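Local coordinates for uncharacterized protein (Helicobacter pylori, PDB 4O5J) that probably binds sialic acid-bearing glycans as an outer-membrane adhesin, through its extracellular domain, and so takes part in bacterial attachment, at residues I83-Q88 against V347-N352; W98-G103 against Y316-K321; I133-G138 against W216-I221; L253-T258 against I298-D303. All blocks are in the same frame, centred on the assembly; numbering follows the deposited sequence.

Overall arrangement
Contact 1 is opened early in the chain, on helix 82-101, and closed only on the long helix 343-396; the other three are nested inside its loop. Contact 2 starts at the C-terminal end of helix 82-101 and closes on helix 313-320, with contacts 3 and 4 inside it. Contact 3 joins the end of helix 130-135 to the loop after strand 214-215. Contact 4 follows in series, between helices 241-268 and 281-309. Contacts 1 and 4 touch in the middle of the helical body, their centres about 11 Å apart. Contacts 2 and 3 touch nearer the end rich in loops, and contacts 1 and 2 touch where Tyr316 packs on Val347.

Contact 1 of 4, residues I83-Q88 against V347-N352; sequences IFNAVQ and VQTIKN
With CG opposite the backbone N (chi1 171°), the Asn85 side chain extends to Thr349 and Ile350. Thr349 has chi1 -62°, which turns CG2 to the Asn85 amide and sets OG1 beside its own backbone N. The two segments form an antiparallel helix pair inside the helical adhesion domain. Their axes approach to 9.1 Å at an angle of 151° between chain directions. The register is centred on Ala86 and Ile350.

The Asn85 and Thr349 side chains cross obliquely, with Asn85 ND2 3.6 Å from Thr349 CG2. The same nitrogen, Asn85 ND2, lies 3.5 Å from Ile350 CG1. These are van der Waals contacts. Asn85 ND2 donates to Glu346 O, one turn back from Ile350, so the amide links helix 82-101 to the backbone of helix 343-396. Thr349 OG1 bonds to Gln345 O.

On the buried side, Ile350 CD1 is 4.1 Å from Ala86 CA. Leu253 of helix 241-268 also packs on Ala86, so a third helix lies near the pair. On the polar side a water bridges the helices. It donates to Thr349 OG1 at 3.1 Å and, weakly, to Asn85 OD1 at 3.4 Å.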
loop_
_atom_site.group_PDB
_atom_site.type_symbol
_atom_site.label_atom_id
_atom_site.label_comp_id
_atom_site.label_asym_id
_atom_site.label_seq_id
_atom_site.Cartn_x
_atom_site.Cartn_y
_atom_site.Cartn_z
ATOM N N ILE A 83 -1.973 4.453 6.642
ATOM C CA ILE A 83 -0.982 4.781 5.603
ATOM C C ILE A 83 0.433 4.881 6.183
ATOM O O ILE A 83 1.407 4.491 5.531
ATOM C CB ILE A 83 -1.362 6.062 4.845
ATOM C CG1 ILE A 83 -2.681 5.859 4.096
ATOM C CG2 ILE A 83 -0.260 6.486 3.854
ATOM C CD1 ILE A 83 -2.660 4.561 3.232
ATOM N N PHE A 84 0.577 5.352 7.411
ATOM C CA PHE A 84 1.908 5.470 7.979
ATOM C C PHE A 84 2.445 4.071 8.200
ATOM O O PHE A 84 3.623 3.765 7.921
ATOM C CB PHE A 84 1.883 6.217 9.321
ATOM C CG PHE A 84 3.237 6.340 9.957
ATOM C CD1 PHE A 84 4.090 7.418 9.642
ATOM C CD2 PHE A 84 3.683 5.373 10.862
ATOM C CE1 PHE A 84 5.366 7.513 10.225
ATOM C CE2 PHE A 84 4.934 5.458 11.454
ATOM C CZ PHE A 84 5.784 6.544 11.141
ATOM N N ASN A 85 1.587 3.201 8.727
ATOM C CA ASN A 85 1.958 1.820 8.949
ATOM C C ASN A 85 2.331 1.141 7.588
ATOM O O ASN A 85 3.289 0.366 7.504
ATOM C CB ASN A 85 0.866 1.043 9.651
ATOM C CG ASN A 85 1.215 -0.452 9.662
ATOM O OD1 ASN A 85 2.055 -0.920 10.449
ATOM N ND2 ASN A 85 0.640 -1.207 8.707
ATOM N N ALA A 86 1.565 1.443 6.539
ATOM C CA ALA A 86 1.870 0.905 5.213
ATOM C C ALA A 86 3.276 1.385 4.789
ATOM O O ALA A 86 4.089 0.607 4.276
ATOM C CB ALA A 86 0.818 1.353 4.214
ATOM N N VAL A 87 3.566 2.682 4.983
ATOM C CA VAL A 87 4.878 3.196 4.668
ATOM C C VAL A 87 5.983 2.434 5.411
ATOM O O VAL A 87 7.002 2.074 4.812
ATOM C CB VAL A 87 4.989 4.709 5.006
ATOM C CG1 VAL A 87 6.415 5.193 4.853
ATOM C CG2 VAL A 87 4.044 5.517 4.123
ATOM N N GLN A 88 5.800 2.187 6.700
ATOM C CA GLN A 88 6.755 1.421 7.474
ATOM C C GLN A 88 7.017 0.057 6.833
ATOM O O GLN A 88 8.194 -0.367 6.677
ATOM C CB GLN A 88 6.292 1.222 8.913
ATOM C CG GLN A 88 6.524 2.423 9.830
ATOM C CD GLN A 88 8.029 2.732 10.064
ATOM O OE1 GLN A 88 8.961 2.064 9.542
ATOM N NE2 GLN A 88 8.269 3.738 10.879
ATOM N N VAL A 347 2.706 -5.866 7.975
ATOM C CA VAL A 347 1.900 -6.311 6.853
ATOM C C VAL A 347 0.513 -6.766 7.341
ATOM O O VAL A 347 -0.524 -6.405 6.753
ATOM C CB VAL A 347 2.595 -7.452 6.074
ATOM C CG1 VAL A 347 1.631 -8.081 5.052
ATOM C CG2 VAL A 347 3.853 -6.908 5.415
ATOM N N GLN A 348 0.488 -7.526 8.434
ATOM C CA GLN A 348 -0.798 -8.005 8.970
ATOM C C GLN A 348 -1.630 -6.820 9.428
ATOM O O GLN A 348 -2.843 -6.800 9.291
ATOM C CB GLN A 348 -0.586 -8.952 10.124
ATOM C CG GLN A 348 0.050 -10.284 9.682
ATOM C CD GLN A 348 -0.681 -10.961 8.506
ATOM O OE1 GLN A 348 -1.897 -11.214 8.576
ATOM N NE2 GLN A 348 0.065 -11.270 7.432
ATOM N N THR A 349 -0.966 -5.810 9.974
ATOM C CA THR A 349 -1.690 -4.593 10.375
ATOM C C THR A 349 -2.387 -3.919 9.182
ATOM O O THR A 349 -3.502 -3.388 9.340
ATOM C CB THR A 349 -0.762 -3.621 11.090
ATOM O OG1 THR A 349 -0.280 -4.251 12.290
ATOM C CG2 THR A 349 -1.430 -2.297 11.418
ATOM N N ILE A 350 -1.745 -3.898 8.011
ATOM C CA ILE A 350 -2.391 -3.374 6.818
ATOM C C ILE A 350 -3.663 -4.184 6.556
ATOM O O ILE A 350 -4.715 -3.625 6.294
ATOM C CB ILE A 350 -1.529 -3.512 5.576
ATOM C CG1 ILE A 350 -0.179 -2.857 5.788
ATOM C CG2 ILE A 350 -2.236 -2.834 4.425
ATOM C CD1 ILE A 350 0.700 -2.963 4.547
ATOM N N LYS A 351 -3.540 -5.497 6.606
ATOM C CA LYS A 351 -4.714 -6.376 6.370
ATOM C C LYS A 351 -5.836 -6.096 7.384
ATOM O O LYS A 351 -7.007 -5.965 7.009
ATOM C CB LYS A 351 -4.295 -7.842 6.465
ATOM C CG LYS A 351 -5.455 -8.844 6.347
ATOM C CD LYS A 351 -4.980 -10.274 6.587
ATOM C CE LYS A 351 -6.183 -11.211 6.619
ATOM N NZ LYS A 351 -5.651 -12.526 6.963
ATOM N N ASN A 352 -5.488 -5.987 8.667
ATOM C CA ASN A 352 -6.503 -5.645 9.679
ATOM C C ASN A 352 -7.106 -4.279 9.496
ATOM O O ASN A 352 -8.320 -4.129 9.664
ATOM C CB ASN A 352 -5.920 -5.730 11.062
ATOM C CG ASN A 352 -5.464 -7.119 11.370
ATOM O OD1 ASN A 352 -5.820 -8.052 10.659
ATOM N ND2 ASN A 352 -4.662 -7.281 12.417
HETATM O O HOH W 1 2.520 -3.124 12.952
#

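Contact 2 of 4, residues W98-G103 against Y316-K321; sequences WSLYAG and YKYLEK
The apolar contacts rest on Leu100, whose two methyls meet the Tyr318-Leu319 backbone in different places. Leu100 CD1 lies 3.8 Å from Leu319 N. Leu100 CD1 also touches the Tyr318 side chain, at 4.0 Å from Tyr318 CB. Leu100 CD2 lies 3.6 Å from Tyr318 O. It also comes to the edge of the Tyr318 ring, near the ring plane. With CG opposite the carbonyl carbon (chi1 -72°), Leu100 turns both methyls onto the Tyr318-Leu319 backbone. Leu319 takes part mainly through its backbone, for its CB bond points away.

This is a buried junction of two helices in the helical adhesion domain. The contact lies near the C-terminal ends of helices 82-101 and 313-320. The nearest CA atoms, Leu100 CA and Leu319 CA, are 7.1 Å apart.

The polar contacts involve other parts of the chain. Lys325 NZ bonds to the carbonyl oxygens of Ser99, Leu100 and Ala102, and so gathers acceptors at the end of helix 82-101. On the other helix, Tyr318 OH bonds to Ile231 N, and the Tyr318 ring meets Trp216 edge-to-face.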
loop_
_atom_site.group_PDB
_atom_site.type_symbol
_atom_site.label_atom_id
_atom_site.label_comp_id
_atom_site.label_asym_id
_atom_site.label_seq_id
_atom_site.Cartn_x
_atom_site.Cartn_y
_atom_site.Cartn_z
ATOM N N TRP A 98 17.267 -4.945 -0.098
ATOM C CA TRP A 98 18.658 -4.481 -0.253
ATOM C C TRP A 98 19.585 -5.367 0.540
ATOM O O TRP A 98 20.691 -5.756 0.107
ATOM C CB TRP A 98 18.790 -3.022 0.241
ATOM C CG TRP A 98 20.210 -2.656 0.304
ATOM C CD1 TRP A 98 21.002 -2.615 1.413
ATOM C CD2 TRP A 98 21.075 -2.336 -0.837
ATOM N NE1 TRP A 98 22.292 -2.261 1.064
ATOM C CE2 TRP A 98 22.384 -2.076 -0.294
ATOM C CE3 TRP A 98 20.886 -2.259 -2.212
ATOM C CZ2 TRP A 98 23.474 -1.730 -1.104
ATOM C CZ3 TRP A 98 21.968 -1.900 -3.028
ATOM C CH2 TRP A 98 23.246 -1.641 -2.467
ATOM N N SER A 99 19.151 -5.704 1.737
ATOM C CA SER A 99 19.922 -6.602 2.616
ATOM C C SER A 99 20.168 -7.978 1.951
ATOM O O SER A 99 21.290 -8.539 2.057
ATOM C CB SER A 99 19.168 -6.766 3.908
ATOM O OG SER A 99 19.951 -7.486 4.785
ATOM N N LEU A 100 19.179 -8.511 1.215
ATOM C CA LEU A 100 19.339 -9.801 0.521
ATOM C C LEU A 100 20.258 -9.648 -0.675
ATOM O O LEU A 100 21.217 -10.423 -0.863
ATOM C CB LEU A 100 17.988 -10.339 0.018
ATOM C CG LEU A 100 17.017 -10.862 1.034
ATOM C CD1 LEU A 100 15.701 -11.247 0.314
ATOM C CD2 LEU A 100 17.632 -12.061 1.813
ATOM N N TYR A 101 19.890 -8.687 -1.530
ATOM C CA TYR A 101 20.579 -8.406 -2.791
ATOM C C TYR A 101 22.068 -8.038 -2.578
ATOM O O TYR A 101 22.984 -8.543 -3.289
ATOM C CB TYR A 101 19.818 -7.278 -3.419
ATOM C CG TYR A 101 20.386 -6.626 -4.661
ATOM C CD1 TYR A 101 20.340 -7.255 -5.885
ATOM C CD2 TYR A 101 20.871 -5.282 -4.623
ATOM C CE1 TYR A 101 20.775 -6.637 -7.052
ATOM C CE2 TYR A 101 21.304 -4.648 -5.784
ATOM C CZ TYR A 101 21.256 -5.327 -6.982
ATOM O OH TYR A 101 21.675 -4.689 -8.151
ATOM N N ALA A 102 22.311 -7.171 -1.592
ATOM C CA ALA A 102 23.643 -6.641 -1.337
ATOM C C ALA A 102 23.993 -6.909 0.124
ATOM O O ALA A 102 24.542 -7.979 0.449
ATOM C CB ALA A 102 23.690 -5.130 -1.643
ATOM N N GLY A 103 23.743 -5.936 1.014
ATOM C CA GLY A 103 23.895 -6.194 2.433
ATOM C C GLY A 103 25.331 -6.513 2.796
ATOM O O GLY A 103 26.263 -5.854 2.304
ATOM N N TYR A 316 9.315 -14.578 0.299
ATOM C CA TYR A 316 8.918 -13.793 1.448
ATOM C C TYR A 316 9.718 -14.270 2.661
ATOM O O TYR A 316 10.172 -13.441 3.480
ATOM C CB TYR A 316 7.406 -13.914 1.686
ATOM C CG TYR A 316 6.897 -13.050 2.804
ATOM C CD1 TYR A 316 6.838 -11.661 2.648
ATOM C CD2 TYR A 316 6.509 -13.567 4.046
ATOM C CE1 TYR A 316 6.405 -10.825 3.656
ATOM C CE2 TYR A 316 6.064 -12.702 5.086
ATOM C CZ TYR A 316 6.015 -11.343 4.871
ATOM O OH TYR A 316 5.569 -10.475 5.851
ATOM N N LYS A 317 9.894 -15.601 2.781
ATOM C CA LYS A 317 10.644 -16.141 3.922
ATOM C C LYS A 317 12.070 -15.567 3.930
ATOM O O LYS A 317 12.594 -15.231 4.980
ATOM C CB LYS A 317 10.657 -17.701 3.898
ATOM C CG LYS A 317 11.445 -18.362 4.993
ATOM C CD LYS A 317 10.963 -18.006 6.408
ATOM C CE LYS A 317 9.543 -18.498 6.741
ATOM N NZ LYS A 317 8.920 -17.967 8.025
ATOM N N TYR A 318 12.716 -15.491 2.766
ATOM C CA TYR A 318 14.082 -14.923 2.659
ATOM C C TYR A 318 14.052 -13.449 3.115
ATOM O O TYR A 318 14.876 -13.032 3.912
ATOM C CB TYR A 318 14.594 -14.979 1.234
ATOM C CG TYR A 318 15.349 -16.194 0.879
ATOM C CD1 TYR A 318 16.746 -16.148 0.705
ATOM C CD2 TYR A 318 14.711 -17.457 0.717
ATOM C CE1 TYR A 318 17.459 -17.264 0.352
ATOM C CE2 TYR A 318 15.478 -18.587 0.355
ATOM C CZ TYR A 318 16.821 -18.488 0.193
ATOM O OH TYR A 318 17.598 -19.617 -0.133
ATOM N N LEU A 319 13.074 -12.703 2.638
ATOM C CA LEU A 319 12.898 -11.308 3.013
ATOM C C LEU A 319 12.723 -11.160 4.535
ATOM O O LEU A 319 13.392 -10.344 5.167
ATOM C CB LEU A 319 11.672 -10.755 2.304
ATOM C CG LEU A 319 11.383 -9.263 2.428
ATOM C CD1 LEU A 319 12.518 -8.409 1.778
ATOM C CD2 LEU A 319 10.068 -8.980 1.697
ATOM N N GLU A 320 11.835 -11.941 5.142
ATOM C CA GLU A 320 11.611 -11.872 6.596
ATOM C C GLU A 320 12.865 -12.223 7.361
ATOM O O GLU A 320 13.065 -11.734 8.470
ATOM C CB GLU A 320 10.578 -12.927 7.012
ATOM C CG GLU A 320 9.213 -12.460 6.768
ATOM C CD GLU A 320 8.229 -13.479 7.295
ATOM O OE1 GLU A 320 8.533 -14.699 7.049
ATOM O OE2 GLU A 320 7.179 -13.055 7.910
ATOM N N LYS A 321 13.711 -13.080 6.792
ATOM C CA LYS A 321 14.859 -13.596 7.555
ATOM C C LYS A 321 16.164 -12.947 7.101
ATOM O O LYS A 321 17.264 -13.405 7.449
ATOM C CB LYS A 321 14.937 -15.109 7.453
ATOM C CG LYS A 321 13.736 -15.840 8.002
ATOM C CD LYS A 321 13.740 -15.846 9.461
ATOM C CE LYS A 321 12.642 -16.758 9.958
ATOM N NZ LYS A 321 12.914 -16.802 11.403
#

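Contact 3 of 4, residues I133-G138 against W216-I221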
loop_
_atom_site.group_PDB
_atom_site.type_symbol
_atom_site.label_atom_id
_atom_site.label_comp_id
_atom_site.label_asym_id
_atom_site.label_seq_id
_atom_site.Cartn_x
_atom_site.Cartn_y
_atom_site.Cartn_z
ATOM N N ILE A 133 32.072 -17.466 -11.541
ATOM C CA ILE A 133 32.266 -18.734 -12.198
ATOM C C ILE A 133 31.267 -19.796 -11.624
ATOM O O ILE A 133 30.593 -20.492 -12.388
ATOM C CB ILE A 133 33.710 -19.208 -12.034
ATOM C CG1 ILE A 133 34.580 -18.394 -13.015
ATOM C CG2 ILE A 133 33.865 -20.712 -12.335
ATOM C CD1 ILE A 133 36.048 -18.567 -12.788
ATOM N N GLU A 134 31.158 -19.889 -10.296
ATOM C CA GLU A 134 30.357 -20.899 -9.644
ATOM C C GLU A 134 28.882 -20.684 -9.880
ATOM O O GLU A 134 28.165 -21.642 -10.202
ATOM C CB GLU A 134 30.634 -20.895 -8.159
ATOM C CG GLU A 134 32.060 -21.257 -7.823
ATOM C CD GLU A 134 32.439 -20.882 -6.385
ATOM O OE1 GLU A 134 31.750 -19.985 -5.795
ATOM O OE2 GLU A 134 33.412 -21.466 -5.824
ATOM N N ASN A 135 28.400 -19.452 -9.774
ATOM C CA ASN A 135 26.962 -19.202 -9.694
ATOM C C ASN A 135 26.379 -18.375 -10.801
ATOM O O ASN A 135 25.199 -17.991 -10.725
ATOM C CB ASN A 135 26.625 -18.554 -8.358
ATOM C CG ASN A 135 27.001 -19.441 -7.192
ATOM O OD1 ASN A 135 27.078 -20.648 -7.367
ATOM N ND2 ASN A 135 27.203 -18.888 -6.008
ATOM N N CYS A 136 27.150 -18.053 -11.823
ATOM C CA CYS A 136 26.643 -17.179 -12.896
ATOM C C CYS A 136 26.821 -17.743 -14.291
ATOM O O CYS A 136 27.064 -16.996 -15.212
ATOM C CB CYS A 136 27.287 -15.757 -12.779
ATOM S SG CYS A 136 26.521 -14.501 -13.899
ATOM N N SER A 137 26.735 -19.061 -14.478
ATOM C CA SER A 137 26.741 -19.629 -15.898
ATOM C C SER A 137 25.405 -19.384 -16.533
ATOM O O SER A 137 24.383 -19.631 -15.918
ATOM C CB SER A 137 26.936 -21.146 -15.922
ATOM O OG SER A 137 26.314 -21.599 -14.698
ATOM N N GLY A 138 25.397 -18.898 -17.754
ATOM C CA GLY A 138 24.118 -18.493 -18.396
ATOM C C GLY A 138 24.209 -17.038 -18.802
ATOM O O GLY A 138 24.777 -16.248 -18.087
ATOM N N TRP A 216 21.263 -15.819 -6.178
ATOM C CA TRP A 216 20.628 -16.211 -4.906
ATOM C C TRP A 216 21.407 -17.263 -4.144
ATOM O O TRP A 216 21.295 -17.344 -2.932
ATOM C CB TRP A 216 19.194 -16.672 -5.094
ATOM C CG TRP A 216 18.243 -15.555 -5.383
ATOM C CD1 TRP A 216 18.099 -14.867 -6.565
ATOM C CD2 TRP A 216 17.226 -15.024 -4.477
ATOM N NE1 TRP A 216 17.085 -13.906 -6.448
ATOM C CE2 TRP A 216 16.528 -13.982 -5.193
ATOM C CE3 TRP A 216 16.835 -15.320 -3.163
ATOM C CZ2 TRP A 216 15.482 -13.275 -4.621
ATOM C CZ3 TRP A 216 15.807 -14.615 -2.586
ATOM C CH2 TRP A 216 15.128 -13.599 -3.284
ATOM N N LYS A 217 22.213 -18.083 -4.844
ATOM C CA LYS A 217 23.015 -19.080 -4.164
ATOM C C LYS A 217 24.037 -18.426 -3.218
ATOM O O LYS A 217 24.481 -19.073 -2.241
ATOM C CB LYS A 217 23.730 -19.977 -5.181
ATOM C CG LYS A 217 24.461 -21.141 -4.565
ATOM C CD LYS A 217 23.449 -22.112 -3.825
ATOM C CE LYS A 217 24.205 -23.291 -3.170
ATOM N NZ LYS A 217 23.279 -24.185 -2.432
ATOM N N ASN A 218 24.418 -17.145 -3.484
ATOM C CA ASN A 218 25.323 -16.423 -2.571
ATOM C C ASN A 218 24.672 -16.175 -1.198
ATOM O O ASN A 218 25.388 -15.918 -0.207
ATOM C CB ASN A 218 25.791 -15.075 -3.182
ATOM C CG ASN A 218 26.970 -15.246 -4.108
ATOM O OD1 ASN A 218 27.256 -16.344 -4.594
ATOM N ND2 ASN A 218 27.701 -14.131 -4.364
ATOM N N ILE A 219 23.337 -16.264 -1.102
ATOM C CA ILE A 219 22.680 -15.964 0.138
ATOM C C ILE A 219 22.643 -17.188 1.062
ATOM O O ILE A 219 22.046 -18.207 0.708
ATOM C CB ILE A 219 21.259 -15.501 -0.100
ATOM C CG1 ILE A 219 21.258 -14.172 -0.864
ATOM C CG2 ILE A 219 20.542 -15.351 1.243
ATOM C CD1 ILE A 219 19.919 -13.813 -1.533
ATOM N N VAL A 220 23.255 -17.076 2.243
ATOM C CA VAL A 220 23.268 -18.139 3.226
ATOM C C VAL A 220 22.481 -17.716 4.444
ATOM O O VAL A 220 22.883 -16.808 5.180
ATOM C CB VAL A 220 24.685 -18.489 3.672
ATOM C CG1 VAL A 220 24.664 -19.732 4.632
ATOM C CG2 VAL A 220 25.585 -18.781 2.426
ATOM N N ILE A 221 21.363 -18.392 4.681
ATOM C CA ILE A 221 20.596 -18.180 5.887
ATOM C C ILE A 221 20.290 -19.528 6.500
ATOM O O ILE A 221 19.588 -20.332 5.869
ATOM C CB ILE A 221 19.282 -17.481 5.584
ATOM C CG1 ILE A 221 19.550 -16.092 4.899
ATOM C CG2 ILE A 221 18.412 -17.329 6.853
ATOM C CD1 ILE A 221 18.278 -15.407 4.401
#
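Asn135 reaches across to Lys217 and Asn218, and its CB bond points toward them. Its chi1 of -61° sets CG beside the backbone N and opposite the carbonyl carbon. Asn135 CG then lies 3.9 Å from Lys217 CB. Asn135 OD1 stays on the lysine stem, 3.9 Å from Lys217 CG. Asn135 ND2 forms the polar link: it donates to Asn218 OD1 at 2.9 Å, with an N-H...O angle of 145°. The acceptor lies in the Asn135 amide plane, and the donor is nearly in line with the Asn218 C=O. The two amide planes are 68° apart.

The site joins the end of helix 130-135 to a short 3-10 turn, 216-218, which follows strand 214-215 in the adhesion domain. Cys136, the residue after Asn135, leaves the helix and forms the disulfide with Cys142. Asn135 O bonds to Thr234 OG1 of strand 234-235, so the backbone of this residue is held as well as its side chain.

Asn218 is buried, and its amide is held from both ends. Its ND2 donates to Phe106 O, and its OD1 has a weak second partner in Thr131 OG1. Lys217 crosses Asn135 at about a right angle before its exposed end turns away. The Asn135 ND2 to Lys217 CB distance is 3.7 Å.

Contact 4 of 4, residues L253-T258 against I298-D303; sequences LQQAVT and ISYAQD
A tyrosine set against an alanine and a glutamine stem makes this contact between helices 241-268 and 281-309, close to the centre of the chain. Tyr300 reaches toward the neighbouring helix with chi1 -79°, CG opposite the carbonyl carbon. Its ring runs past Ala256 to Gln255. At its base, Tyr300 CB lies 3.8 Å from Ala256 CB. Farther along, Tyr300 CD2 is 3.7 Å from Ala256 CA. The small alanine lets the backbones come near: Ala256 CA and Tyr300 CA are 6.1 Å apart.

The pair belongs to the helical body of the adhesion domain. Leu253 and Val257 of segment 253-258 pack on helix 82-101, while Ala301 touches Val354 of helix 343-396. Tyr300 also packs on Ile252 and Leu259 of helix 241-268.

Gln255 CG, opposite the backbone N (chi1 -168°), lies against the phenol end; the bend at chi2 then turns the amide. Gln255 CG is 3.5 Å from Tyr300 CZ. The amide plane is turned 68° from the ring. A water in the ring plane, at its edge, joins the polar ends. It accepts from Gln255 NE2 at 2.8 Å and hydrogen-bonds with Tyr300 OH at 2.7 Å.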
loop_
_atom_site.group_PDB
_atom_site.type_symbol
_atom_site.label_atom_id
_atom_site.label_comp_id
_atom_site.label_asym_id
_atom_site.label_seq_id
_atom_site.Cartn_x
_atom_site.Cartn_y
_atom_site.Cartn_z
ATOM N N LEU A 253 1.919 3.793 -2.922
ATOM C CA LEU A 253 1.951 4.409 -1.609
ATOM C C LEU A 253 2.117 5.972 -1.745
ATOM O O LEU A 253 1.441 6.732 -1.059
ATOM C CB LEU A 253 3.067 3.798 -0.814
ATOM C CG LEU A 253 2.937 3.862 0.666
ATOM C CD1 LEU A 253 1.545 3.629 1.147
ATOM C CD2 LEU A 253 3.836 2.785 1.191
ATOM N N GLN A 254 2.964 6.434 -2.678
ATOM C CA GLN A 254 3.109 7.879 -2.935
ATOM C C GLN A 254 1.784 8.463 -3.297
ATOM O O GLN A 254 1.404 9.543 -2.809
ATOM C CB GLN A 254 4.113 8.218 -4.022
ATOM C CG GLN A 254 5.532 7.861 -3.631
ATOM C CD GLN A 254 6.529 7.873 -4.803
ATOM O OE1 GLN A 254 6.274 7.244 -5.854
ATOM N NE2 GLN A 254 7.674 8.584 -4.639
ATOM N N GLN A 255 1.031 7.711 -4.100
ATOM C CA GLN A 255 -0.275 8.163 -4.519
ATOM C C GLN A 255 -1.210 8.239 -3.295
ATOM O O GLN A 255 -1.928 9.226 -3.085
ATOM C CB GLN A 255 -0.783 7.235 -5.602
ATOM C CG GLN A 255 -1.977 7.758 -6.293
ATOM C CD GLN A 255 -1.692 9.077 -6.882
ATOM O OE1 GLN A 255 -0.575 9.259 -7.370
ATOM N NE2 GLN A 255 -2.676 10.043 -6.834
ATOM N N ALA A 256 -1.142 7.223 -2.449
ATOM C CA ALA A 256 -1.958 7.171 -1.235
ATOM C C ALA A 256 -1.624 8.354 -0.282
ATOM O O ALA A 256 -2.514 8.939 0.340
ATOM C CB ALA A 256 -1.720 5.843 -0.524
ATOM N N VAL A 257 -0.335 8.668 -0.150
ATOM C CA VAL A 257 0.100 9.738 0.736
ATOM C C VAL A 257 -0.458 11.093 0.271
ATOM O O VAL A 257 -1.100 11.835 1.045
ATOM C CB VAL A 257 1.622 9.803 0.810
ATOM C CG1 VAL A 257 2.046 11.154 1.381
ATOM C CG2 VAL A 257 2.178 8.640 1.625
ATOM N N THR A 258 -0.280 11.398 -1.007
ATOM C CA THR A 258 -0.847 12.606 -1.579
ATOM C C THR A 258 -2.339 12.665 -1.325
ATOM O O THR A 258 -2.889 13.715 -0.986
ATOM C CB THR A 258 -0.649 12.610 -3.085
ATOM O OG1 THR A 258 0.740 12.547 -3.338
ATOM C CG2 THR A 258 -1.237 13.910 -3.739
ATOM N N ILE A 298 -8.045 3.579 1.492
ATOM C CA ILE A 298 -8.141 2.223 1.988
ATOM C C ILE A 298 -7.850 1.231 0.869
ATOM O O ILE A 298 -7.183 0.223 1.064
ATOM C CB ILE A 298 -9.537 1.930 2.561
ATOM C CG1 ILE A 298 -9.847 2.833 3.769
ATOM C CG2 ILE A 298 -9.647 0.470 2.930
ATOM C CD1 ILE A 298 -8.826 2.717 4.845
ATOM N N SER A 299 -8.338 1.534 -0.313
ATOM C CA SER A 299 -8.182 0.659 -1.416
ATOM C C SER A 299 -6.685 0.587 -1.832
ATOM O O SER A 299 -6.188 -0.503 -2.203
ATOM C CB SER A 299 -9.099 1.142 -2.522
ATOM O OG SER A 299 -8.690 0.470 -3.635
ATOM N N TYR A 300 -5.969 1.725 -1.768
ATOM C CA TYR A 300 -4.527 1.698 -2.039
ATOM C C TYR A 300 -3.821 0.838 -1.010
ATOM O O TYR A 300 -2.875 0.114 -1.341
ATOM C CB TYR A 300 -3.915 3.091 -1.987
ATOM C CG TYR A 300 -4.141 3.920 -3.246
ATOM C CD1 TYR A 300 -4.041 3.346 -4.522
ATOM C CD2 TYR A 300 -4.426 5.276 -3.159
ATOM C CE1 TYR A 300 -4.236 4.110 -5.654
ATOM C CE2 TYR A 300 -4.621 6.051 -4.287
ATOM C CZ TYR A 300 -4.521 5.482 -5.517
ATOM O OH TYR A 300 -4.739 6.307 -6.595
ATOM N N ALA A 301 -4.236 0.943 0.245
ATOM C CA ALA A 301 -3.623 0.110 1.302
ATOM C C ALA A 301 -3.914 -1.366 0.987
ATOM O O ALA A 301 -3.045 -2.237 1.128
ATOM C CB ALA A 301 -4.190 0.439 2.652
ATOM N N GLN A 302 -5.112 -1.657 0.513
ATOM C CA GLN A 302 -5.412 -3.027 0.139
ATOM C C GLN A 302 -4.507 -3.466 -1.011
ATOM O O GLN A 302 -4.014 -4.592 -0.989
ATOM C CB GLN A 302 -6.871 -3.158 -0.198
ATOM C CG GLN A 302 -7.203 -4.496 -0.777
ATOM C CD GLN A 302 -8.651 -4.663 -0.769
ATOM O OE1 GLN A 302 -9.201 -5.216 0.165
ATOM N NE2 GLN A 302 -9.291 -4.176 -1.791
ATOM N N ASP A 303 -4.268 -2.590 -2.004
ATOM C CA ASP A 303 -3.379 -2.936 -3.111
ATOM C C ASP A 303 -2.023 -3.338 -2.572
ATOM O O ASP A 303 -1.417 -4.322 -3.022
ATOM C CB ASP A 303 -3.209 -1.759 -4.065
ATOM C CG ASP A 303 -4.492 -1.415 -4.847
ATOM O OD1 ASP A 303 -5.311 -2.339 -5.042
ATOM O OD2 ASP A 303 -4.680 -0.228 -5.308
HETATM O O HOH W 2 -5.177 8.943 -6.461
#